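Local coordinates for serine protease inhibitor 2 (Anopheles gambiae, PDB 3PZF), which inhibits the clip-domain proteases CLIPB9, CLIPB10 and CLIPB4 and so restrains phenoloxidase activation and melanization in mosquito hemolymph, at residues Leu27-Glu32 with Glu294-Pro299; Lys31-Phe34 with Asn40-Leu43; Gln233-Pro238 with Asn279-Thr284. All coordinates share one frame; numbering follows the deposited sequence. Where two conformers were deposited one is given.

Contact 1 (Leu27-Glu32 with Glu294-Pro299); sequences LMFVKE and EQLNEP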
ATOM      1  N   LEU A  27      -8.429  -5.538  -1.884  1.00 18.69           N
ATOM      2  CA  LEU A  27      -8.417  -6.109  -3.221  1.00 24.30           C
ATOM      3  C   LEU A  27      -9.307  -5.335  -4.187  1.00 28.31           C
ATOM      4  O   LEU A  27      -8.915  -5.106  -5.319  1.00 25.83           O
ATOM      5  CB  LEU A  27      -8.813  -7.584  -3.173  1.00 23.70           C
ATOM      6  CG  LEU A  27      -7.810  -8.436  -2.387  1.00 23.44           C
ATOM      7  CD1 LEU A  27      -8.222  -9.903  -2.281  1.00 23.32           C
ATOM      8  CD2 LEU A  27      -6.438  -8.322  -3.047  1.00 23.55           C
ATOM      9  N   MET A  28     -10.492  -4.931  -3.740  1.00 27.21           N
ATOM     10  CA  MET A  28     -11.367  -4.084  -4.561  1.00 27.34           C
ATOM     11  C   MET A  28     -10.676  -2.780  -4.978  1.00 26.60           C
ATOM     12  O   MET A  28     -10.695  -2.388  -6.147  1.00 26.12           O
ATOM     13  CB  MET A  28     -12.676  -3.788  -3.798  1.00 31.70           C
ATOM     14  CG  MET A  28     -13.643  -2.864  -4.527  1.00 48.94           C
ATOM     15  SD  MET A  28     -15.108  -2.414  -3.530  1.00 49.33           S
ATOM     16  CE  MET A  28     -14.353  -1.650  -2.100  1.00 51.37           C
ATOM     17  N   PHE A  29     -10.021  -2.111  -4.038  1.00 25.09           N
ATOM     18  CA  PHE A  29      -9.431  -0.816  -4.331  1.00 23.74           C
ATOM     19  C   PHE A  29      -8.171  -0.969  -5.211  1.00 20.24           C
ATOM     20  O   PHE A  29      -7.910  -0.167  -6.099  1.00 23.36           O
ATOM     21  CB  PHE A  29      -9.046  -0.122  -3.022  1.00 23.71           C
ATOM     22  CG  PHE A  29      -8.648   1.310  -3.188  1.00 26.27           C
ATOM     23  CD1 PHE A  29      -9.604   2.278  -3.468  1.00 24.52           C
ATOM     24  CD2 PHE A  29      -7.319   1.697  -3.042  1.00 23.86           C
ATOM     25  CE1 PHE A  29      -9.234   3.616  -3.614  1.00 24.14           C
ATOM     26  CE2 PHE A  29      -6.946   3.028  -3.170  1.00 23.09           C
ATOM     27  CZ  PHE A  29      -7.906   3.984  -3.462  1.00 27.74           C
ATOM     28  N   VAL A  30      -7.384  -1.984  -4.924  1.00 20.73           N
ATOM     29  CA  VAL A  30      -6.198  -2.280  -5.739  1.00 22.78           C
ATOM     30  C   VAL A  30      -6.627  -2.495  -7.183  1.00 27.89           C
ATOM     31  O   VAL A  30      -6.032  -1.947  -8.110  1.00 23.00           O
ATOM     32  CB  VAL A  30      -5.462  -3.514  -5.214  1.00 21.91           C
ATOM     33  CG1 VAL A  30      -4.623  -4.153  -6.325  1.00 27.92           C
ATOM     34  CG2 VAL A  30      -4.562  -3.114  -4.026  1.00 23.57           C
ATOM     35  N   LYS A  31      -7.687  -3.263  -7.384  1.00 23.96           N
ATOM     36  CA  LYS A  31      -8.111  -3.572  -8.755  1.00 30.13           C
ATOM     37  C   LYS A  31      -8.537  -2.312  -9.499  1.00 28.10           C
ATOM     38  O   LYS A  31      -8.262  -2.162 -10.693  1.00 33.26           O
ATOM     39  CB  LYS A  31      -9.267  -4.565  -8.762  1.00 33.43           C
ATOM     40  CG  LYS A  31      -8.888  -5.970  -8.367  1.00 31.98           C
ATOM     41  CD  LYS A  31      -9.940  -6.920  -8.898  1.00 43.26           C
ATOM     42  CE  LYS A  31     -10.370  -7.935  -7.891  1.00 51.34           C
ATOM     43  NZ  LYS A  31     -11.397  -8.827  -8.520  1.00 48.07           N
ATOM     44  N   GLU A  32      -9.196  -1.400  -8.789  1.00 24.08           N
ATOM     45  CA  GLU A  32      -9.628  -0.128  -9.366  1.00 24.29           C
ATOM     46  C   GLU A  32      -8.438   0.715  -9.809  1.00 28.66           C
ATOM     47  O   GLU A  32      -8.452   1.316 -10.876  1.00 33.16           O
ATOM     48  CB  GLU A  32     -10.460   0.658  -8.339  1.00 26.42           C
ATOM     49  CG  GLU A  32     -10.866   2.073  -8.768  1.00 34.18           C
ATOM     50  CD  GLU A  32     -11.808   2.094  -9.971  1.00 40.24           C
ATOM     51  OE1 GLU A  32     -12.561   1.121 -10.159  1.00 36.73           O
ATOM     52  OE2 GLU A  32     -11.783   3.082 -10.735  1.00 38.89           O
ATOM     53  N   GLU A 294      -0.984   9.334  -6.039  1.00 26.95           N
ATOM     54  CA  GLU A 294      -2.312   9.497  -6.613  0.50 25.58           C
ATOM     55  C   GLU A 294      -3.232  10.259  -5.664  1.00 28.58           C
ATOM     56  O   GLU A 294      -3.126  10.129  -4.446  1.00 26.58           O
ATOM     57  CB  GLU A 294      -2.946   8.142  -6.945  0.50 32.06           C
ATOM     58  CG  GLU A 294      -4.298   8.276  -7.647  0.50 39.45           C
ATOM     59  CD  GLU A 294      -4.766   7.000  -8.307  0.50 39.98           C
ATOM     60  OE1 GLU A 294      -4.499   5.912  -7.752  0.50 45.68           O
ATOM     61  OE2 GLU A 294      -5.401   7.082  -9.381  0.50 28.48           O
ATOM     62  N   GLN A 295      -4.140  11.025  -6.239  1.00 23.45           N
ATOM     63  CA  GLN A 295      -5.185  11.636  -5.444  1.00 27.62           C
ATOM     64  C   GLN A 295      -6.288  10.577  -5.400  1.00 28.20           C
ATOM     65  O   GLN A 295      -6.689  10.052  -6.450  1.00 29.66           O
ATOM     66  CB  GLN A 295      -5.662  12.923  -6.106  1.00 27.69           C
ATOM     67  CG  GLN A 295      -6.866  13.513  -5.435  1.00 33.06           C
ATOM     68  CD  GLN A 295      -7.290  14.803  -6.129  1.00 51.27           C
ATOM     69  OE1 GLN A 295      -6.452  15.650  -6.447  1.00 40.96           O
ATOM     70  NE2 GLN A 295      -8.579  14.939  -6.391  1.00 51.36           N
ATOM     71  N   LEU A 296      -6.750  10.244  -4.195  1.00 21.78           N
ATOM     72  CA  LEU A 296      -7.601   9.067  -3.990  1.00 24.92           C
ATOM     73  C   LEU A 296      -9.089   9.389  -4.133  1.00 23.78           C
ATOM     74  O   LEU A 296      -9.895   8.468  -4.161  1.00 26.98           O
ATOM     75  CB  LEU A 296      -7.344   8.436  -2.614  1.00 23.13           C
ATOM     76  CG  LEU A 296      -5.899   7.998  -2.321  1.00 18.85           C
ATOM     77  CD1 LEU A 296      -5.836   7.213  -0.974  1.00 21.66           C
ATOM     78  CD2 LEU A 296      -5.335   7.118  -3.478  1.00 25.72           C
ATOM     79  N   ASN A 297      -9.450  10.669  -4.259  1.00 23.76           N
ATOM     80  CA  ASN A 297     -10.871  11.037  -4.400  1.00 29.08           C
ATOM     81  C   ASN A 297     -11.565  10.194  -5.482  1.00 32.38           C
ATOM     82  O   ASN A 297     -12.592   9.549  -5.235  1.00 33.52           O
ATOM     83  CB  ASN A 297     -11.057  12.527  -4.749  1.00 31.57           C
ATOM     84  CG  ASN A 297     -10.539  13.464  -3.667  1.00 33.46           C
ATOM     85  OD1 ASN A 297      -9.495  13.219  -3.076  1.00 30.89           O
ATOM     86  ND2 ASN A 297     -11.271  14.563  -3.411  1.00 35.03           N
ATOM     87  N   GLU A 298     -11.004  10.210  -6.686  1.00 33.89           N
ATOM     88  CA  GLU A 298     -11.674   9.609  -7.830  1.00 32.94           C
ATOM     89  C   GLU A 298     -11.813   8.085  -7.677  1.00 32.79           C
ATOM     90  O   GLU A 298     -12.916   7.547  -7.796  1.00 34.69           O
ATOM     91  CB  GLU A 298     -10.943   9.989  -9.119  1.00 38.65           C
ATOM     92  CG  GLU A 298     -11.205   9.058 -10.309  1.00 66.79           C
ATOM     93  CD  GLU A 298     -12.652   9.088 -10.784  1.00 76.61           C
ATOM     94  OE1 GLU A 298     -13.502   9.696 -10.093  1.00 76.54           O
ATOM     95  OE2 GLU A 298     -12.933   8.504 -11.855  1.00 77.54           O
ATOM     96  N   PRO A 299     -10.705   7.380  -7.394  1.00 30.92           N
ATOM     97  CA  PRO A 299     -10.855   5.925  -7.213  1.00 29.26           C
ATOM     98  C   PRO A 299     -11.757   5.534  -6.040  1.00 35.60           C
ATOM     99  O   PRO A 299     -12.457   4.530  -6.143  1.00 33.72           O
ATOM    100  CB  PRO A 299      -9.418   5.436  -6.974  1.00 29.04           C
ATOM    101  CG  PRO A 299      -8.623   6.637  -6.644  1.00 31.36           C
ATOM    102  CD  PRO A 299      -9.293   7.792  -7.365  1.00 30.46           C
TER

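Contact 2 (Lys31-Phe34 with Asn40-Leu43); sequences KEIF and NVVL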
ATOM      1  N   LYS A  31      -7.687  -3.263  -7.384  1.00 23.96           N
ATOM      2  CA  LYS A  31      -8.111  -3.572  -8.755  1.00 30.13           C
ATOM      3  C   LYS A  31      -8.537  -2.312  -9.499  1.00 28.10           C
ATOM      4  O   LYS A  31      -8.262  -2.162 -10.693  1.00 33.26           O
ATOM      5  CB  LYS A  31      -9.267  -4.565  -8.762  1.00 33.43           C
ATOM      6  CG  LYS A  31      -8.888  -5.970  -8.367  1.00 31.98           C
ATOM      7  CD  LYS A  31      -9.940  -6.920  -8.898  1.00 43.26           C
ATOM      8  CE  LYS A  31     -10.370  -7.935  -7.891  1.00 51.34           C
ATOM      9  NZ  LYS A  31     -11.397  -8.827  -8.520  1.00 48.07           N
ATOM     10  N   GLU A  32      -9.196  -1.400  -8.789  1.00 24.08           N
ATOM     11  CA  GLU A  32      -9.628  -0.128  -9.366  1.00 24.29           C
ATOM     12  C   GLU A  32      -8.438   0.715  -9.809  1.00 28.66           C
ATOM     13  O   GLU A  32      -8.452   1.316 -10.876  1.00 33.16           O
ATOM     14  CB  GLU A  32     -10.460   0.658  -8.339  1.00 26.42           C
ATOM     15  CG  GLU A  32     -10.866   2.073  -8.768  1.00 34.18           C
ATOM     16  CD  GLU A  32     -11.808   2.094  -9.971  1.00 40.24           C
ATOM     17  OE1 GLU A  32     -12.561   1.121 -10.159  1.00 36.73           O
ATOM     18  OE2 GLU A  32     -11.783   3.082 -10.735  1.00 38.89           O
ATOM     19  N   ILE A  33      -7.413   0.790  -8.977  1.00 22.33           N
ATOM     20  CA  ILE A  33      -6.236   1.565  -9.330  1.00 23.99           C
ATOM     21  C   ILE A  33      -5.540   0.911 -10.524  1.00 25.21           C
ATOM     22  O   ILE A  33      -5.232   1.579 -11.496  1.00 28.54           O
ATOM     23  CB  ILE A  33      -5.247   1.679  -8.146  1.00 23.56           C
ATOM     24  CG1 ILE A  33      -5.919   2.297  -6.894  1.00 25.01           C
ATOM     25  CG2 ILE A  33      -4.092   2.535  -8.531  1.00 21.54           C
ATOM     26  CD1 ILE A  33      -6.569   3.608  -7.153  1.00 28.08           C
ATOM     27  N   PHE A  34      -5.296  -0.395 -10.459  1.00 23.11           N
ATOM     28  CA  PHE A  34      -4.509  -1.063 -11.506  1.00 23.71           C
ATOM     29  C   PHE A  34      -5.172  -0.939 -12.885  1.00 29.79           C
ATOM     30  O   PHE A  34      -4.497  -0.715 -13.897  1.00 31.03           O
ATOM     31  CB  PHE A  34      -4.314  -2.556 -11.185  1.00 23.84           C
ATOM     32  CG  PHE A  34      -3.330  -2.845 -10.066  1.00 20.59           C
ATOM     33  CD1 PHE A  34      -2.750  -1.835  -9.306  1.00 24.39           C
ATOM     34  CD2 PHE A  34      -2.988  -4.169  -9.789  1.00 20.75           C
ATOM     35  CE1 PHE A  34      -1.855  -2.140  -8.261  1.00 24.92           C
ATOM     36  CE2 PHE A  34      -2.104  -4.475  -8.749  1.00 25.09           C
ATOM     37  CZ  PHE A  34      -1.535  -3.478  -7.990  1.00 25.44           C
ATOM     38  N   ASN A  40       3.812   1.034 -13.979  1.00 22.33           N
ATOM     39  CA  ASN A  40       4.019   0.431 -12.662  1.00 20.34           C
ATOM     40  C   ASN A  40       3.134   1.139 -11.667  1.00 21.81           C
ATOM     41  O   ASN A  40       2.878   2.336 -11.793  1.00 21.15           O
ATOM     42  CB  ASN A  40       5.483   0.543 -12.214  1.00 19.76           C
ATOM     43  CG  ASN A  40       6.438  -0.090 -13.177  1.00 23.71           C
ATOM     44  OD1 ASN A  40       6.063  -0.983 -13.933  1.00 23.79           O
ATOM     45  ND2 ASN A  40       7.695   0.327 -13.125  1.00 27.82           N
ATOM     46  N   VAL A  41       2.652   0.411 -10.653  1.00 18.17           N
ATOM     47  CA  VAL A  41       1.826   1.005  -9.617  1.00 18.79           C
ATOM     48  C   VAL A  41       2.321   0.457  -8.299  1.00 19.61           C
ATOM     49  O   VAL A  41       2.678  -0.720  -8.231  1.00 20.67           O
ATOM     50  CB  VAL A  41       0.343   0.624  -9.774  1.00 19.29           C
ATOM     51  CG1 VAL A  41      -0.488   1.138  -8.552  1.00 19.48           C
ATOM     52  CG2 VAL A  41      -0.261   1.183 -11.054  1.00 21.53           C
ATOM     53  N   VAL A  42       2.331   1.276  -7.240  1.00 18.40           N
ATOM     54  CA  VAL A  42       2.499   0.725  -5.886  1.00 14.85           C
ATOM     55  C   VAL A  42       1.666   1.607  -4.938  1.00 18.91           C
ATOM     56  O   VAL A  42       1.632   2.841  -5.068  1.00 16.58           O
ATOM     57  CB  VAL A  42       3.995   0.665  -5.465  1.00 20.01           C
ATOM     58  CG1 VAL A  42       4.603   2.059  -5.395  1.00 19.20           C
ATOM     59  CG2 VAL A  42       4.183  -0.066  -4.140  1.00 19.05           C
ATOM     60  N   LEU A  43       0.924   0.965  -4.048  1.00 18.62           N
ATOM     61  CA  LEU A  43       0.172   1.719  -3.055  1.00 20.49           C
ATOM     62  C   LEU A  43       0.098   0.925  -1.741  1.00 16.44           C
ATOM     63  O   LEU A  43       0.604  -0.205  -1.647  1.00 18.09           O
ATOM     64  CB  LEU A  43      -1.240   2.016  -3.593  1.00 21.56           C
ATOM     65  CG  LEU A  43      -2.124   0.767  -3.723  1.00 24.08           C
ATOM     66  CD1 LEU A  43      -3.591   1.119  -3.347  1.00 28.65           C
ATOM     67  CD2 LEU A  43      -2.066   0.149  -5.112  1.00 21.47           C
TER

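Contact 3 (Gln233-Pro238 with Asn279-Thr284); sequences QILRLP and NEVNVT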
ATOM      1  N   GLN A 233       1.532 -18.205 -11.490  1.00 22.88           N
ATOM      2  CA  GLN A 233       2.430 -18.717 -10.470  1.00 19.12           C
ATOM      3  C   GLN A 233       2.457 -17.760  -9.321  1.00 20.83           C
ATOM      4  O   GLN A 233       2.367 -16.536  -9.511  1.00 21.80           O
ATOM      5  CB  GLN A 233       3.835 -18.886 -11.033  1.00 20.07           C
ATOM      6  CG  GLN A 233       3.978 -20.101 -12.000  1.00 20.09           C
ATOM      7  CD  GLN A 233       5.294 -20.011 -12.751  1.00 25.51           C
ATOM      8  OE1 GLN A 233       5.498 -19.074 -13.537  1.00 24.19           O
ATOM      9  NE2 GLN A 233       6.206 -20.960 -12.489  1.00 26.49           N
ATOM     10  N   ILE A 234       2.526 -18.298  -8.111  1.00 20.26           N
ATOM     11  CA  ILE A 234       2.668 -17.432  -6.959  1.00 19.25           C
ATOM     12  C   ILE A 234       3.910 -17.813  -6.177  1.00 25.50           C
ATOM     13  O   ILE A 234       4.170 -18.990  -5.962  1.00 22.78           O
ATOM     14  CB  ILE A 234       1.412 -17.522  -6.065  1.00 23.95           C
ATOM     15  CG1 ILE A 234       0.164 -17.230  -6.919  1.00 28.27           C
ATOM     16  CG2 ILE A 234       1.529 -16.545  -4.943  1.00 22.58           C
ATOM     17  CD1 ILE A 234      -1.158 -17.316  -6.163  1.00 41.58           C
ATOM     18  N   LEU A 235       4.657 -16.813  -5.724  1.00 18.88           N
ATOM     19  CA  LEU A 235       5.929 -17.026  -5.017  1.00 18.43           C
ATOM     20  C   LEU A 235       6.012 -16.136  -3.786  1.00 24.25           C
ATOM     21  O   LEU A 235       5.600 -14.981  -3.831  1.00 23.17           O
ATOM     22  CB  LEU A 235       7.106 -16.683  -5.962  1.00 19.70           C
ATOM     23  CG  LEU A 235       8.502 -16.642  -5.332  1.00 20.67           C
ATOM     24  CD1 LEU A 235       9.068 -18.070  -5.103  1.00 23.85           C
ATOM     25  CD2 LEU A 235       9.489 -15.871  -6.224  1.00 21.68           C
ATOM     26  N   ARG A 236       6.599 -16.656  -2.711  1.00 20.29           N
ATOM     27  CA  ARG A 236       6.809 -15.881  -1.489  1.00 18.96           C
ATOM     28  C   ARG A 236       8.297 -15.726  -1.211  1.00 24.21           C
ATOM     29  O   ARG A 236       8.995 -16.736  -1.073  1.00 21.64           O
ATOM     30  CB  ARG A 236       6.152 -16.630  -0.295  1.00 18.91           C
ATOM     31  CG  ARG A 236       6.490 -16.030   1.084  1.00 17.68           C
ATOM     32  CD  ARG A 236       5.900 -16.968   2.193  1.00 20.92           C
ATOM     33  NE  ARG A 236       6.217 -16.549   3.554  1.00 22.26           N
ATOM     34  CZ  ARG A 236       7.284 -16.938   4.232  1.00 25.71           C
ATOM     35  NH1 ARG A 236       8.157 -17.770   3.675  1.00 23.97           N
ATOM     36  NH2 ARG A 236       7.455 -16.534   5.491  1.00 26.72           N
ATOM     37  N   LEU A 237       8.773 -14.476  -1.112  1.00 20.58           N
ATOM     38  CA  LEU A 237      10.128 -14.179  -0.635  1.00 22.07           C
ATOM     39  C   LEU A 237      10.026 -13.434   0.690  1.00 22.36           C
ATOM     40  O   LEU A 237       9.567 -12.284   0.721  1.00 21.81           O
ATOM     41  CB  LEU A 237      10.901 -13.286  -1.627  1.00 18.57           C
ATOM     42  CG  LEU A 237      11.063 -13.881  -3.026  1.00 20.69           C
ATOM     43  CD1 LEU A 237      11.998 -12.932  -3.856  1.00 19.29           C
ATOM     44  CD2 LEU A 237      11.597 -15.333  -2.978  1.00 23.98           C
ATOM     45  N   PRO A 238      10.437 -14.081   1.778  1.00 19.15           N
ATOM     46  CA  PRO A 238      10.357 -13.489   3.115  1.00 22.23           C
ATOM     47  C   PRO A 238      11.448 -12.452   3.365  1.00 23.41           C
ATOM     48  O   PRO A 238      12.538 -12.577   2.818  1.00 23.56           O
ATOM     49  CB  PRO A 238      10.583 -14.693   4.029  1.00 24.07           C
ATOM     50  CG  PRO A 238      11.422 -15.635   3.194  1.00 27.23           C
ATOM     51  CD  PRO A 238      10.851 -15.499   1.832  1.00 27.32           C
ATOM     52  N   ASN A 279       8.911 -25.412  -1.942  1.00 27.63           N
ATOM     53  CA  ASN A 279       9.436 -26.134  -3.104  1.00 34.88           C
ATOM     54  C   ASN A 279      10.861 -25.638  -3.409  1.00 33.84           C
ATOM     55  O   ASN A 279      11.228 -24.517  -3.032  1.00 27.87           O
ATOM     56  CB  ASN A 279       8.588 -25.817  -4.342  1.00 43.62           C
ATOM     57  CG  ASN A 279       7.292 -26.600  -4.406  1.00 49.21           C
ATOM     58  OD1 ASN A 279       6.221 -26.131  -3.966  1.00 43.96           O
ATOM     59  ND2 ASN A 279       7.362 -27.774  -5.016  1.00 53.17           N
ATOM     60  N   GLU A 280      11.655 -26.439  -4.114  1.00 28.65           N
ATOM     61  CA  GLU A 280      12.880 -25.910  -4.706  1.00 28.47           C
ATOM     62  C   GLU A 280      12.452 -25.070  -5.899  1.00 31.72           C
ATOM     63  O   GLU A 280      11.713 -25.561  -6.744  1.00 28.19           O
ATOM     64  CB  GLU A 280      13.776 -27.057  -5.168  1.00 35.29           C
ATOM     65  CG  GLU A 280      14.804 -27.466  -4.141  1.00 58.41           C
ATOM     66  CD  GLU A 280      15.917 -26.440  -4.023  1.00 75.34           C
ATOM     67  OE1 GLU A 280      16.283 -25.835  -5.059  1.00 79.22           O
ATOM     68  OE2 GLU A 280      16.420 -26.230  -2.897  1.00 83.90           O
ATOM     69  N   VAL A 281      12.887 -23.807  -5.976  1.00 29.07           N
ATOM     70  CA  VAL A 281      12.453 -22.951  -7.070  1.00 24.09           C
ATOM     71  C   VAL A 281      13.636 -22.167  -7.587  1.00 26.47           C
ATOM     72  O   VAL A 281      14.430 -21.666  -6.801  1.00 28.15           O
ATOM     73  CB  VAL A 281      11.400 -21.921  -6.629  1.00 21.78           C
ATOM     74  CG1 VAL A 281      10.800 -21.171  -7.856  1.00 21.96           C
ATOM     75  CG2 VAL A 281      10.304 -22.595  -5.798  1.00 27.33           C
ATOM     76  N   ASN A 282      13.751 -22.077  -8.903  1.00 23.76           N
ATOM     77  CA  ASN A 282      14.703 -21.142  -9.506  1.00 25.23           C
ATOM     78  C   ASN A 282      13.954 -19.866  -9.844  1.00 25.92           C
ATOM     79  O   ASN A 282      13.021 -19.891 -10.655  1.00 22.02           O
ATOM     80  CB  ASN A 282      15.356 -21.702 -10.766  1.00 24.36           C
ATOM     81  CG  ASN A 282      16.441 -20.762 -11.293  1.00 25.67           C
ATOM     82  OD1 ASN A 282      16.144 -19.778 -11.958  1.00 24.59           O
ATOM     83  ND2 ASN A 282      17.692 -21.053 -10.958  1.00 30.35           N
ATOM     84  N   VAL A 283      14.341 -18.771  -9.187  1.00 22.86           N
ATOM     85  CA  VAL A 283      13.613 -17.517  -9.230  1.00 22.68           C
ATOM     86  C   VAL A 283      14.411 -16.507 -10.019  1.00 23.58           C
ATOM     87  O   VAL A 283      15.579 -16.263  -9.704  1.00 21.49           O
ATOM     88  CB  VAL A 283      13.447 -16.918  -7.802  1.00 23.01           C
ATOM     89  CG1 VAL A 283      12.811 -15.520  -7.856  1.00 20.19           C
ATOM     90  CG2 VAL A 283      12.617 -17.864  -6.919  1.00 21.35           C
ATOM     91  N   THR A 284      13.781 -15.955 -11.058  1.00 17.86           N
ATOM     92  CA  THR A 284      14.338 -14.814 -11.801  1.00 19.82           C
ATOM     93  C   THR A 284      13.358 -13.647 -11.685  1.00 20.95           C
ATOM     94  O   THR A 284      12.177 -13.806 -12.032  1.00 22.84           O
ATOM     95  CB  THR A 284      14.503 -15.150 -13.314  1.00 20.34           C
ATOM     96  OG1 THR A 284      15.386 -16.258 -13.466  1.00 23.87           O
ATOM     97  CG2 THR A 284      15.103 -13.931 -14.087  1.00 23.60           C
TER

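Contact 1 (Leu27-Glu32 with Glu294-Pro299)
F29 and E32, on helix 24-35, meet P299 with no hydrogen bond between the segments; the shortest polar bond within either is the helical K31 N to L27 O, 3.0 Å. Apolar surfaces do the joining. F29 and E32 lie three residues apart on one helix face: E32 points at the other segment, whereas F29 leaves the helix to one side and only its ring reaches across. With CG of F29 anti to the backbone N (chi1 -170°), the ring reaches out from the helix; its CE1 lies 3.8 Å from P299 CB, which comes in obliquely. The far corner of the ring, CZ, takes L296 CD2 at its edge, near the ring plane, at 4.1 Å. A flat, rigid phenyl suits this place because it reaches both partners at once. E32 adds its aliphatic part: CG sits 4.1 Å from P299 CB, and the chain bends at chi2 (65°), so the carboxylate turns away from the proline ring and only the aliphatic CG packs on it. There its OE2 is 5.7 Å from E298 OE2, two like charges near each other but not touching. P299 fits early in helix 297-302, where a missing N-H costs little. N297 ties this turn to the start of strand 332-341 and the residue before it, through I333 N and S331 O. Here the N-terminal helix of the serpin fold packs on the corner where a strand of sheet A gives way to a short helix.

Contact 2 (Lys31-Phe34 with Asn40-Leu43)
This is a buried, wholly apolar helix-to-strand contact: I33 and F34, near the end of helix 24-35, pack on V41 and L43 of strand 41-43, which follows after a short connection and joins strand 386-392 in sheet B. Alternation along the strand sets which side chains face the helix. V41 and L43 point toward it, while V42 points away; V42 is apolar too because its opposite side is also buried, against A337, I339 and F388.

F34 makes the closest approach. Its CE1 lies 3.6 Å from V41 CG1 and 3.9 Å from L43 CD2, so one corner of the ring touches both strand residues, and both methyls come to the ring obliquely. The first torsion of F34 (chi1 -73°) sets CG anti to the carbonyl carbon, and the ring's length then makes up for a CB that does not itself point at the strand. V41 offers CG1, held anti to its own backbone N (chi1 173°), and the same methyl receives I33 CG2 at 3.9 Å. It is thus shared by the two helix residues, whose branches reach it from different positions on the helix. I33 and V41 cross at about a right angle. L43 holds its CG in the crowded position between backbone N and carbonyl carbon (chi1 69°); besides meeting F34, it brings CD1 to 4.4 Å from I33 CG1, a looser touch.

Polar groups are served outside this apolar patch. F34 O receives K391 NZ, I33 O pairs with H37 ND1, and N40 OD1 takes the backbone N of both E393 and N394. The contact is characteristic of the serpin fold, in which the first helix turns back through a short link into an edge strand of sheet B.

Contact 3 (Gln233-Pro238 with Asn279-Thr284)
Apolar packing accounts for every touch between L235 and its two partners, V283 and V281. L235 and V283 reach toward each other tip to tip: L235 CD2 stands 3.7 Å from V283 CG1 and 3.8 Å from V283 CG2, so one leucine methyl rests against both valine methyls. The other branch, L235 CD1, lies 4.0 Å from V283 CG2 and passes at a looser 4.5 Å from V281 CG1. With CG anti to the backbone N (chi1 171°), the leucine extends far enough to cross between strands whose nearest CA atoms, those of L235 and V283, are 8.8 Å apart. The valines, two residues apart, face the same way, and their short branched chains present a firm surface to the longer leucine. F368 of strand 366-369 also packs on L235.

Hydrogen bonding belongs to other pairings. Strand 232-238 is bonded to strands 211-227 and 244-251, and strand 277-295 also pairs with 211-227, so these segments are separate members of the sheets, facing each other. In serpin terms a sheet B strand here meets a sheet C strand.

Charge is dealt with away from the patch, where R236 forms a salt bridge with E381.

With only van der Waals contact and the burial of apolar surface between L235 and the valines, the contact has little directionality: the methyls pack over a small area (133 Å², both sides summed), while the strands' bonds to other neighbours largely set their positions.

How the contacts relate
Contacts 1 and 2 adjoin, their centres 7 Å apart, and share helix 24-35: adjacent, overlapping parts of its surface meet the 294-299 corner and strand 41-43. They touch directly, F29 CD2 lying 3.8 Å from L43 CD1, and form one largely apolar region, tight where P299 CB lies 3.4 Å from I33 CD1, with the E294 side chain at its border. Contact 3 is remote, about 29 Å from contact 1 and about 23 Å from contact 2, centre to centre. The long strand 277-295 nevertheless links contacts 1 and 3, running between sheet C and sheet A. The inferred reactive bond, K359-F360, lies in an unmodelled part of the loop, so its distance from them is unknown.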